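Local atomic coordinates of methyltransferase FkbM (Methylobacillus flagellatus KT, PDB entry 2PY6), a protein that probably transfers a methyl group to an acceptor molecule, as a putative methyltransferase. Residues 180-190 / 384-395; 362-370 / 401-409. One frame throughout, in Å; residues are numbered along the deposited sequence.

Contact 1 (180-190 / 384-395); sequences RLADDYSVQTL and LSIRPDYQIGLR
Arg395 and Asp183 form the salt bridge at one end of this contact. The guanidinium comes end-on, and both terminal nitrogens reach the same oxygen: NH2 of Arg395 lies 3.0 Å from OD2 of Asp183, met from above the carboxylate plane, while NH1 uses the syn lone pair of that oxygen at longer range. Asp183 is also the N-cap of helix 184-199, its OD2 accepting from Ser186 N, so the carboxylate serves helix and strand together. Its CG sits between the backbone N and carbonyl carbon (chi1 67°), which turns the acid back over the first helical turn.

The Ser186 hydroxyl donates to Asp183 OD1 and receives Leu394 N, with OG and N 2.8 Å apart; Arg395 NH1 adds a weak bond. CD2 of Tyr185 lies over the centre of the Arg395 guanidinium, the planes tilted by 46°. With an alanine here instead of Arg395, the Asp183 carboxylate would probably lose its cationic mate and the Tyr185 ring the flat group packed against it.

At the other end Arg180 grips the carbonyl oxygen of Tyr390 end-on, the oxygen lying in the guanidinium plane, with NH1 and NH2 standing 3.1 and 3.0 Å from O. Between the two ends, Ala182 N gives Ile392 O an almost straight bond of 2.9 Å. One water joins Arg180 O to Ile392 N, another Asp183 OD1 to Ile392 O.

Apolar contacts fill in: Leu181 CD2 meets Ile392 CG2 at 3.7 Å, and Leu190 packs on Leu394 CD2.

The Tyr185 ring stacks on Tyr185 of the second subunit. Strand 392-396 is the outermost strand of its sheet in this chain, beside 404-408, and Leu190 and Leu394 both touch Leu376 of helix 375-386.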
loop_
_atom_site.group_PDB
_atom_site.type_symbol
_atom_site.label_atom_id
_atom_site.label_comp_id
_atom_site.label_asym_id
_atom_site.label_seq_id
_atom_site.Cartn_x
_atom_site.Cartn_y
_atom_site.Cartn_z
ATOM N N ARG A 180 23.285 -36.809 20.600
ATOM C CA ARG A 180 22.132 -37.637 20.209
ATOM C C ARG A 180 21.507 -37.249 18.844
ATOM O O ARG A 180 20.770 -38.028 18.245
ATOM C CB ARG A 180 21.079 -37.566 21.335
ATOM C CG ARG A 180 19.894 -38.556 21.263
ATOM C CD ARG A 180 20.314 -40.033 21.081
ATOM N NE ARG A 180 19.188 -40.988 21.129
ATOM C CZ ARG A 180 18.333 -41.213 20.119
ATOM N NH1 ARG A 180 18.444 -40.549 18.962
ATOM N NH2 ARG A 180 17.358 -42.117 20.267
ATOM N N LEU A 181 21.777 -36.032 18.388
ATOM C CA LEU A 181 21.231 -35.540 17.139
ATOM C C LEU A 181 21.855 -36.317 15.975
ATOM O O LEU A 181 23.071 -36.592 15.966
ATOM C CB LEU A 181 21.447 -34.024 17.038
ATOM C CG LEU A 181 20.706 -33.142 18.057
ATOM C CD1 LEU A 181 21.159 -31.675 18.037
ATOM C CD2 LEU A 181 19.190 -33.185 17.820
ATOM N N ALA A 182 21.019 -36.683 14.997
ATOM C CA ALA A 182 21.462 -37.557 13.887
ATOM C C ALA A 182 22.355 -36.922 12.798
ATOM O O ALA A 182 23.081 -37.628 12.102
ATOM C CB ALA A 182 20.255 -38.197 13.245
ATOM N N ASP A 183 22.312 -35.609 12.655
ATOM C CA ASP A 183 23.024 -34.945 11.570
ATOM C C ASP A 183 23.788 -33.714 12.080
ATOM O O ASP A 183 23.427 -33.105 13.097
ATOM C CB ASP A 183 22.023 -34.590 10.442
ATOM C CG ASP A 183 21.009 -33.535 10.859
ATOM O OD1 ASP A 183 20.184 -33.782 11.783
ATOM O OD2 ASP A 183 21.048 -32.449 10.253
ATOM N N ASP A 184 24.875 -33.387 11.390
ATOM C CA ASP A 184 25.723 -32.277 11.749
ATOM C C ASP A 184 25.026 -30.931 11.737
ATOM O O ASP A 184 25.317 -30.076 12.569
ATOM C CB ASP A 184 26.944 -32.226 10.828
ATOM C CG ASP A 184 27.853 -33.467 10.957
ATOM O OD1 ASP A 184 28.105 -33.948 12.078
ATOM O OD2 ASP A 184 28.376 -33.929 9.920
ATOM N N TYR A 185 24.119 -30.706 10.801
ATOM C CA TYR A 185 23.424 -29.420 10.728
ATOM C C TYR A 185 22.486 -29.151 11.955
ATOM O O TYR A 185 22.302 -28.016 12.414
ATOM C CB TYR A 185 22.711 -29.316 9.347
ATOM C CG TYR A 185 22.047 -27.982 9.062
ATOM C CD1 TYR A 185 22.608 -26.779 9.498
ATOM C CD2 TYR A 185 20.911 -27.914 8.283
ATOM C CE1 TYR A 185 22.013 -25.546 9.208
ATOM C CE2 TYR A 185 20.314 -26.685 7.990
ATOM C CZ TYR A 185 20.879 -25.502 8.462
ATOM O OH TYR A 185 20.307 -24.288 8.153
ATOM N N SER A 186 21.911 -30.218 12.489
ATOM C CA SER A 186 21.137 -30.148 13.703
ATOM C C SER A 186 22.032 -29.760 14.860
ATOM O O SER A 186 21.645 -28.956 15.713
ATOM C CB SER A 186 20.504 -31.497 14.000
ATOM O OG SER A 186 19.400 -31.700 13.166
ATOM N N VAL A 187 23.229 -30.341 14.911
ATOM C CA VAL A 187 24.192 -30.005 15.961
ATOM C C VAL A 187 24.579 -28.530 15.804
ATOM O O VAL A 187 24.543 -27.754 16.754
ATOM C CB VAL A 187 25.438 -30.912 15.923
ATOM C CG1 VAL A 187 26.474 -30.424 16.911
ATOM C CG2 VAL A 187 25.055 -32.358 16.219
ATOM N N GLN A 188 24.923 -28.112 14.604
ATOM C CA GLN A 188 25.265 -26.701 14.424
ATOM C C GLN A 188 24.087 -25.799 14.863
ATOM O O GLN A 188 24.269 -24.767 15.537
ATOM C CB GLN A 188 25.671 -26.416 12.989
ATOM C CG GLN A 188 26.476 -25.085 12.839
ATOM C CD GLN A 188 26.580 -24.639 11.394
ATOM O OE1 GLN A 188 25.679 -24.904 10.569
ATOM N NE2 GLN A 188 27.682 -23.967 11.068
ATOM N N THR A 189 22.878 -26.195 14.491
ATOM C CA THR A 189 21.687 -25.442 14.864
ATOM C C THR A 189 21.545 -25.383 16.377
ATOM O O THR A 189 21.303 -24.294 16.930
ATOM C CB THR A 189 20.454 -26.044 14.217
ATOM O OG1 THR A 189 20.587 -25.957 12.788
ATOM C CG2 THR A 189 19.194 -25.337 14.681
ATOM N N LEU A 190 21.691 -26.530 17.057
ATOM C CA LEU A 190 21.581 -26.535 18.513
ATOM C C LEU A 190 22.521 -25.527 19.133
ATOM O O LEU A 190 22.115 -24.690 19.926
ATOM C CB LEU A 190 21.881 -27.914 19.117
ATOM C CG LEU A 190 21.865 -27.981 20.661
ATOM C CD1 LEU A 190 20.446 -27.648 21.186
ATOM C CD2 LEU A 190 22.343 -29.301 21.219
ATOM N N LEU A 384 11.848 -39.809 24.116
ATOM C CA LEU A 384 12.742 -40.972 24.050
ATOM C C LEU A 384 12.479 -42.006 25.132
ATOM O O LEU A 384 12.774 -43.172 24.959
ATOM C CB LEU A 384 14.210 -40.549 24.087
ATOM C CG LEU A 384 14.726 -39.758 22.894
ATOM C CD1 LEU A 384 16.189 -39.373 23.092
ATOM C CD2 LEU A 384 14.531 -40.525 21.610
ATOM N N SER A 385 11.893 -41.586 26.242
ATOM C CA SER A 385 11.572 -42.495 27.326
ATOM C C SER A 385 10.378 -43.381 26.929
ATOM O O SER A 385 10.192 -44.457 27.475
ATOM C CB SER A 385 11.251 -41.697 28.613
ATOM O OG SER A 385 9.945 -41.124 28.590
ATOM N N ILE A 386 9.558 -42.931 25.987
ATOM C CA ILE A 386 8.407 -43.713 25.566
ATOM C C ILE A 386 8.581 -44.368 24.190
ATOM O O ILE A 386 7.848 -45.288 23.847
ATOM C CB ILE A 386 7.095 -42.887 25.595
ATOM C CG1 ILE A 386 7.159 -41.684 24.654
ATOM C CG2 ILE A 386 6.754 -42.498 27.039
ATOM C CD1 ILE A 386 5.815 -41.046 24.381
ATOM N N ARG A 387 9.534 -43.874 23.410
ATOM C CA ARG A 387 9.823 -44.405 22.087
ATOM C C ARG A 387 11.305 -44.133 21.819
ATOM O O ARG A 387 11.656 -43.157 21.111
ATOM C CB ARG A 387 8.946 -43.695 21.071
ATOM C CG ARG A 387 9.050 -44.288 19.690
ATOM C CD ARG A 387 8.274 -45.572 19.599
ATOM N NE ARG A 387 8.861 -46.479 18.616
ATOM C CZ ARG A 387 8.298 -47.605 18.208
ATOM N NH1 ARG A 387 7.073 -47.934 18.598
ATOM N NH2 ARG A 387 8.934 -48.360 17.332
ATOM N N PRO A 388 12.190 -44.959 22.410
ATOM C CA PRO A 388 13.646 -44.700 22.330
ATOM C C PRO A 388 14.356 -44.876 20.980
ATOM O O PRO A 388 15.469 -44.398 20.852
ATOM C CB PRO A 388 14.250 -45.665 23.384
ATOM C CG PRO A 388 13.256 -46.669 23.655
ATOM C CD PRO A 388 11.886 -46.152 23.223
ATOM N N ASP A 389 13.710 -45.491 19.985
ATOM C CA ASP A 389 14.321 -45.729 18.665
ATOM C C ASP A 389 14.184 -44.560 17.665
ATOM O O ASP A 389 14.520 -44.714 16.496
ATOM C CB ASP A 389 13.777 -47.038 18.040
ATOM C CG ASP A 389 12.288 -46.966 17.679
ATOM O OD1 ASP A 389 11.597 -46.015 18.096
ATOM O OD2 ASP A 389 11.812 -47.890 16.989
ATOM N N TYR A 390 13.670 -43.410 18.110
ATOM C CA TYR A 390 13.566 -42.257 17.217
ATOM C C TYR A 390 14.928 -41.654 16.886
ATOM O O TYR A 390 15.832 -41.647 17.713
ATOM C CB TYR A 390 12.781 -41.123 17.847
ATOM C CG TYR A 390 11.286 -41.112 17.701
ATOM C CD1 TYR A 390 10.693 -40.993 16.454
ATOM C CD2 TYR A 390 10.453 -41.092 18.826
ATOM C CE1 TYR A 390 9.306 -40.905 16.321
ATOM C CE2 TYR A 390 9.078 -41.017 18.705
ATOM C CZ TYR A 390 8.506 -40.904 17.445
ATOM O OH TYR A 390 7.141 -40.806 17.330
ATOM N N GLN A 391 15.053 -41.155 15.664
ATOM C CA GLN A 391 16.189 -40.333 15.278
ATOM C C GLN A 391 15.702 -38.898 15.548
ATOM O O GLN A 391 14.498 -38.638 15.483
ATOM C CB GLN A 391 16.520 -40.505 13.814
ATOM C CG GLN A 391 16.924 -41.921 13.475
ATOM C CD GLN A 391 17.764 -41.987 12.244
ATOM O OE1 GLN A 391 17.276 -42.370 11.189
ATOM N NE2 GLN A 391 19.024 -41.544 12.346
ATOM N N ILE A 392 16.625 -37.980 15.835
ATOM C CA ILE A 392 16.267 -36.627 16.200
ATOM C C ILE A 392 17.043 -35.591 15.373
ATOM O O ILE A 392 18.254 -35.721 15.139
ATOM C CB ILE A 392 16.547 -36.348 17.717
ATOM C CG1 ILE A 392 16.033 -37.480 18.594
ATOM C CG2 ILE A 392 15.946 -34.966 18.118
ATOM C CD1 ILE A 392 16.394 -37.333 20.076
ATOM N N GLY A 393 16.330 -34.565 14.932
ATOM C CA GLY A 393 16.944 -33.431 14.218
ATOM C C GLY A 393 16.427 -32.138 14.812
ATOM O O GLY A 393 15.510 -32.155 15.656
ATOM N N LEU A 394 17.003 -31.011 14.365
ATOM C CA LEU A 394 16.587 -29.714 14.847
ATOM C C LEU A 394 16.843 -28.673 13.780
ATOM O O LEU A 394 17.930 -28.609 13.246
ATOM C CB LEU A 394 17.402 -29.355 16.089
ATOM C CG LEU A 394 17.118 -28.048 16.830
ATOM C CD1 LEU A 394 15.785 -28.149 17.598
ATOM C CD2 LEU A 394 18.277 -27.789 17.812
ATOM N N ARG A 395 15.843 -27.864 13.470
ATOM C CA ARG A 395 16.021 -26.732 12.535
ATOM C C ARG A 395 15.433 -25.476 13.174
ATOM O O ARG A 395 14.514 -25.568 13.971
ATOM C CB ARG A 395 15.318 -26.948 11.181
ATOM C CG ARG A 395 15.866 -28.075 10.328
ATOM C CD ARG A 395 17.282 -27.830 9.812
ATOM N NE ARG A 395 17.790 -29.011 9.104
ATOM C CZ ARG A 395 18.536 -29.990 9.616
ATOM N NH1 ARG A 395 18.930 -30.010 10.875
ATOM N NH2 ARG A 395 18.907 -30.979 8.837
HETATM O O HOH W 1 19.210 -39.098 16.472
HETATM O O HOH W 2 18.292 -35.570 12.467
#

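Contact 2 (362-370 / 401-409); sequences KPKLAISAY and RWDTCLYFY
An antiparallel pair in the mixed, Rossmann-like sheet of the methyltransferase domain joins strand 364-368 to the C-terminal strand 404-408. Leu365 with Phe408 and Ile367 with Leu406 are the hydrogen-bonded pairs, each with two backbone bonds; Ile367 N to Leu406 O measures 2.8 Å. A further bond from Ala369 N to Thr404 O carries the pairing past the end of strand 364-368. Ala366 with Tyr407 and Ser368 with Cys405 are the non-hydrogen-bonded pairs.

On the face with Leu365, Ile367, Leu406 and Phe408, the CD1 branch of Leu365 lies against Phe408 CB at 3.9 Å, and Ile367 CG1 reaches the ring at CE1. Leu406 CD1 extends to the methyl of Ala369, 3.8 Å from its CB. On the other face Ala366 CB touches both CE1 of Tyr407 and SG of Cys405, the latter at 4.0 Å.

Beyond the strands, Tyr370 lays its ring along the backbone of Trp402 and Asp403. Its CG stands between the backbone N and carbonyl carbon (chi1 71°), bringing one face over Trp402 CA, a CH-pi contact 4.1 Å from the ring centroid, and over Asp403 N. The Asp403 carboxylate runs alongside, its plane 73° from the ring. At the opposite end a water accepts from Lys362 NZ and donates to O of the Tyr409 carboxylate.

Strand 338-341 flanks 364-368 on its far edge, and 392-396 flanks 404-408. Helix 375-386 covers the face bearing Leu365 and Phe408, both of which touch its Ile383.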
loop_
_atom_site.group_PDB
_atom_site.type_symbol
_atom_site.label_atom_id
_atom_site.label_comp_id
_atom_site.label_asym_id
_atom_site.label_seq_id
_atom_site.Cartn_x
_atom_site.Cartn_y
_atom_site.Cartn_z
ATOM N N LYS A 362 4.943 -44.769 16.508
ATOM C CA LYS A 362 6.102 -44.028 16.096
ATOM C C LYS A 362 5.804 -43.108 14.927
ATOM O O LYS A 362 6.423 -43.210 13.865
ATOM C CB LYS A 362 7.240 -44.969 15.730
ATOM C CG LYS A 362 8.608 -44.292 15.660
ATOM C CD LYS A 362 9.638 -45.181 15.006
ATOM C CE LYS A 362 10.897 -44.448 14.690
ATOM N NZ LYS A 362 11.719 -45.290 13.820
ATOM N N PRO A 363 4.881 -42.181 15.121
ATOM C CA PRO A 363 4.666 -41.266 14.029
ATOM C C PRO A 363 5.841 -40.274 13.939
ATOM O O PRO A 363 6.592 -40.089 14.920
ATOM C CB PRO A 363 3.402 -40.545 14.437
ATOM C CG PRO A 363 3.355 -40.628 15.884
ATOM C CD PRO A 363 4.077 -41.854 16.296
ATOM N N LYS A 364 6.004 -39.666 12.773
ATOM C CA LYS A 364 6.941 -38.578 12.628
ATOM C C LYS A 364 6.433 -37.475 13.540
ATOM O O LYS A 364 5.216 -37.352 13.768
ATOM C CB LYS A 364 6.977 -38.060 11.187
ATOM C CG LYS A 364 7.466 -39.009 10.141
ATOM C CD LYS A 364 7.433 -38.393 8.724
ATOM C CE LYS A 364 6.044 -38.123 8.180
ATOM N NZ LYS A 364 5.347 -39.372 7.929
ATOM N N LEU A 365 7.344 -36.688 14.102
ATOM C CA LEU A 365 6.950 -35.579 14.958
ATOM C C LEU A 365 7.704 -34.326 14.566
ATOM O O LEU A 365 8.917 -34.369 14.251
ATOM C CB LEU A 365 7.268 -35.857 16.450
ATOM C CG LEU A 365 6.845 -37.182 17.100
ATOM C CD1 LEU A 365 7.448 -37.320 18.486
ATOM C CD2 LEU A 365 5.328 -37.305 17.182
ATOM N N ALA A 366 6.991 -33.212 14.635
ATOM C CA ALA A 366 7.580 -31.870 14.469
ATOM C C ALA A 366 7.104 -31.109 15.688
ATOM O O ALA A 366 5.918 -30.727 15.766
ATOM C CB ALA A 366 7.150 -31.226 13.206
ATOM N N ILE A 367 8.012 -30.897 16.651
ATOM C CA ILE A 367 7.637 -30.322 17.959
ATOM C C ILE A 367 8.320 -28.974 18.160
ATOM O O ILE A 367 9.560 -28.911 18.204
ATOM C CB ILE A 367 8.001 -31.294 19.111
ATOM C CG1 ILE A 367 7.512 -32.733 18.845
ATOM C CG2 ILE A 367 7.407 -30.819 20.440
ATOM C CD1 ILE A 367 5.971 -32.914 18.716
ATOM N N SER A 368 7.541 -27.896 18.242
ATOM C CA SER A 368 8.129 -26.561 18.370
ATOM C C SER A 368 8.885 -26.548 19.695
ATOM O O SER A 368 8.384 -27.053 20.704
ATOM C CB SER A 368 7.077 -25.474 18.292
ATOM O OG SER A 368 6.294 -25.512 19.429
ATOM N N ALA A 369 10.113 -26.038 19.679
ATOM C CA ALA A 369 11.028 -26.183 20.819
ATOM C C ALA A 369 11.526 -24.910 21.443
ATOM O O ALA A 369 12.469 -24.958 22.211
ATOM C CB ALA A 369 12.225 -26.983 20.343
ATOM N N TYR A 370 10.878 -23.792 21.152
ATOM C CA TYR A 370 11.336 -22.479 21.587
ATOM C C TYR A 370 10.525 -21.809 22.690
ATOM O O TYR A 370 10.792 -20.652 22.980
ATOM C CB TYR A 370 11.342 -21.543 20.373
ATOM C CG TYR A 370 9.945 -21.156 19.901
ATOM C CD1 TYR A 370 9.237 -21.964 19.038
ATOM C CD2 TYR A 370 9.328 -19.983 20.365
ATOM C CE1 TYR A 370 7.945 -21.606 18.607
ATOM C CE2 TYR A 370 8.050 -19.637 19.969
ATOM C CZ TYR A 370 7.364 -20.439 19.082
ATOM O OH TYR A 370 6.092 -20.066 18.683
ATOM N N ARG A 401 13.752 -15.340 17.211
ATOM C CA ARG A 401 13.884 -16.461 18.162
ATOM C C ARG A 401 12.765 -17.486 18.109
ATOM O O ARG A 401 12.830 -18.537 18.738
ATOM C CB ARG A 401 14.181 -15.942 19.589
ATOM C CG ARG A 401 13.252 -14.926 20.166
ATOM C CD ARG A 401 13.817 -14.307 21.427
ATOM N NE ARG A 401 13.856 -15.237 22.546
ATOM C CZ ARG A 401 14.276 -14.919 23.767
ATOM N NH1 ARG A 401 14.695 -13.694 24.034
ATOM N NH2 ARG A 401 14.255 -15.838 24.723
ATOM N N TRP A 402 11.795 -17.249 17.243
ATOM C CA TRP A 402 10.655 -18.137 17.107
ATOM C C TRP A 402 10.937 -19.273 16.121
ATOM O O TRP A 402 11.690 -19.126 15.172
ATOM C CB TRP A 402 9.443 -17.363 16.568
ATOM C CG TRP A 402 9.401 -15.912 16.977
ATOM C CD1 TRP A 402 9.354 -14.817 16.142
ATOM C CD2 TRP A 402 9.496 -15.391 18.313
ATOM N NE1 TRP A 402 9.352 -13.661 16.882
ATOM C CE2 TRP A 402 9.449 -13.983 18.214
ATOM C CE3 TRP A 402 9.595 -15.981 19.579
ATOM C CZ2 TRP A 402 9.498 -13.158 19.331
ATOM C CZ3 TRP A 402 9.635 -15.157 20.692
ATOM C CH2 TRP A 402 9.595 -13.763 20.559
ATOM N N ASP A 403 10.275 -20.386 16.379
ATOM C CA ASP A 403 10.216 -21.557 15.542
ATOM C C ASP A 403 11.477 -22.373 15.352
ATOM O O ASP A 403 11.792 -22.813 14.250
ATOM C CB ASP A 403 9.500 -21.245 14.212
ATOM C CG ASP A 403 8.050 -20.756 14.425
ATOM O OD1 ASP A 403 7.227 -21.478 15.080
ATOM O OD2 ASP A 403 7.745 -19.677 13.882
ATOM N N THR A 404 12.155 -22.579 16.470
ATOM C CA THR A 404 13.154 -23.594 16.582
ATOM C C THR A 404 12.257 -24.832 16.743
ATOM O O THR A 404 11.341 -24.818 17.537
ATOM C CB THR A 404 14.033 -23.366 17.829
ATOM O OG1 THR A 404 14.674 -22.097 17.711
ATOM C CG2 THR A 404 15.064 -24.432 17.947
ATOM N N CYS A 405 12.476 -25.866 15.942
ATOM C CA CYS A 405 11.632 -27.022 15.935
ATOM C C CYS A 405 12.413 -28.321 15.966
ATOM O O CYS A 405 13.339 -28.500 15.197
ATOM C CB CYS A 405 10.816 -26.979 14.627
ATOM S SG CYS A 405 9.528 -28.219 14.506
ATOM N N LEU A 406 12.006 -29.241 16.830
ATOM C CA LEU A 406 12.593 -30.577 16.921
ATOM C C LEU A 406 11.869 -31.472 15.953
ATOM O O LEU A 406 10.663 -31.347 15.804
ATOM C CB LEU A 406 12.391 -31.175 18.304
ATOM C CG LEU A 406 13.283 -30.660 19.429
ATOM C CD1 LEU A 406 12.632 -30.736 20.783
ATOM C CD2 LEU A 406 14.631 -31.411 19.365
ATOM N N TYR A 407 12.618 -32.355 15.294
ATOM C CA TYR A 407 12.059 -33.375 14.413
ATOM C C TYR A 407 12.461 -34.741 14.929
ATOM O O TYR A 407 13.603 -34.941 15.331
ATOM C CB TYR A 407 12.564 -33.202 12.999
ATOM C CG TYR A 407 12.110 -31.896 12.408
ATOM C CD1 TYR A 407 10.890 -31.815 11.751
ATOM C CD2 TYR A 407 12.857 -30.736 12.556
ATOM C CE1 TYR A 407 10.455 -30.633 11.222
ATOM C CE2 TYR A 407 12.417 -29.537 12.023
ATOM C CZ TYR A 407 11.210 -29.490 11.373
ATOM O OH TYR A 407 10.748 -28.325 10.789
ATOM N N PHE A 408 11.493 -35.646 14.961
ATOM C CA PHE A 408 11.699 -37.022 15.384
ATOM C C PHE A 408 11.140 -37.886 14.261
ATOM O O PHE A 408 9.988 -37.709 13.826
ATOM C CB PHE A 408 10.918 -37.337 16.651
ATOM C CG PHE A 408 11.359 -36.562 17.853
ATOM C CD1 PHE A 408 10.864 -35.285 18.088
ATOM C CD2 PHE A 408 12.215 -37.131 18.784
ATOM C CE1 PHE A 408 11.246 -34.574 19.224
ATOM C CE2 PHE A 408 12.610 -36.413 19.903
ATOM C CZ PHE A 408 12.134 -35.138 20.114
ATOM N N TYR A 409 11.937 -38.835 13.814
ATOM C CA TYR A 409 11.521 -39.715 12.748
ATOM C C TYR A 409 12.249 -41.041 12.857
ATOM O O TYR A 409 12.961 -41.357 13.846
ATOM C CB TYR A 409 11.838 -39.028 11.393
ATOM C CG TYR A 409 13.299 -38.674 11.253
ATOM C CD1 TYR A 409 13.803 -37.466 11.747
ATOM C CD2 TYR A 409 14.184 -39.533 10.641
ATOM C CE1 TYR A 409 15.141 -37.158 11.644
ATOM C CE2 TYR A 409 15.547 -39.207 10.520
ATOM C CZ TYR A 409 16.002 -38.027 11.014
ATOM O OH TYR A 409 17.332 -37.718 10.889
ATOM O OXT TYR A 409 12.170 -41.789 11.877
HETATM O O HOH W 3 14.130 -44.027 13.883
HETATM O O HOH W 4 13.286 -18.402 22.578
#

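How the contacts relate
From the N terminus, 180-190 comes first, running into helix 184-199, and waits almost two hundred residues for its partner. The chain next builds most of the seven-stranded sheet and reaches 362-370, then runs along helix 375-386, whose last turn opens 384-395, and finishes at 401-409. The segments therefore alternate: contact 1 closes the long loop, contact 2 a short one, and the two cross. They meet in one sheet, where strands 392-396 and 404-408 are neighbours; Gln391 N is 2.8 Å from Tyr409 O, and Tyr390 OH bonds to Pro363 O. Contact 1 thus fastens helix 184-199 to the sheet's edge, while contact 2 joins the C-terminal strands to the parallel strands.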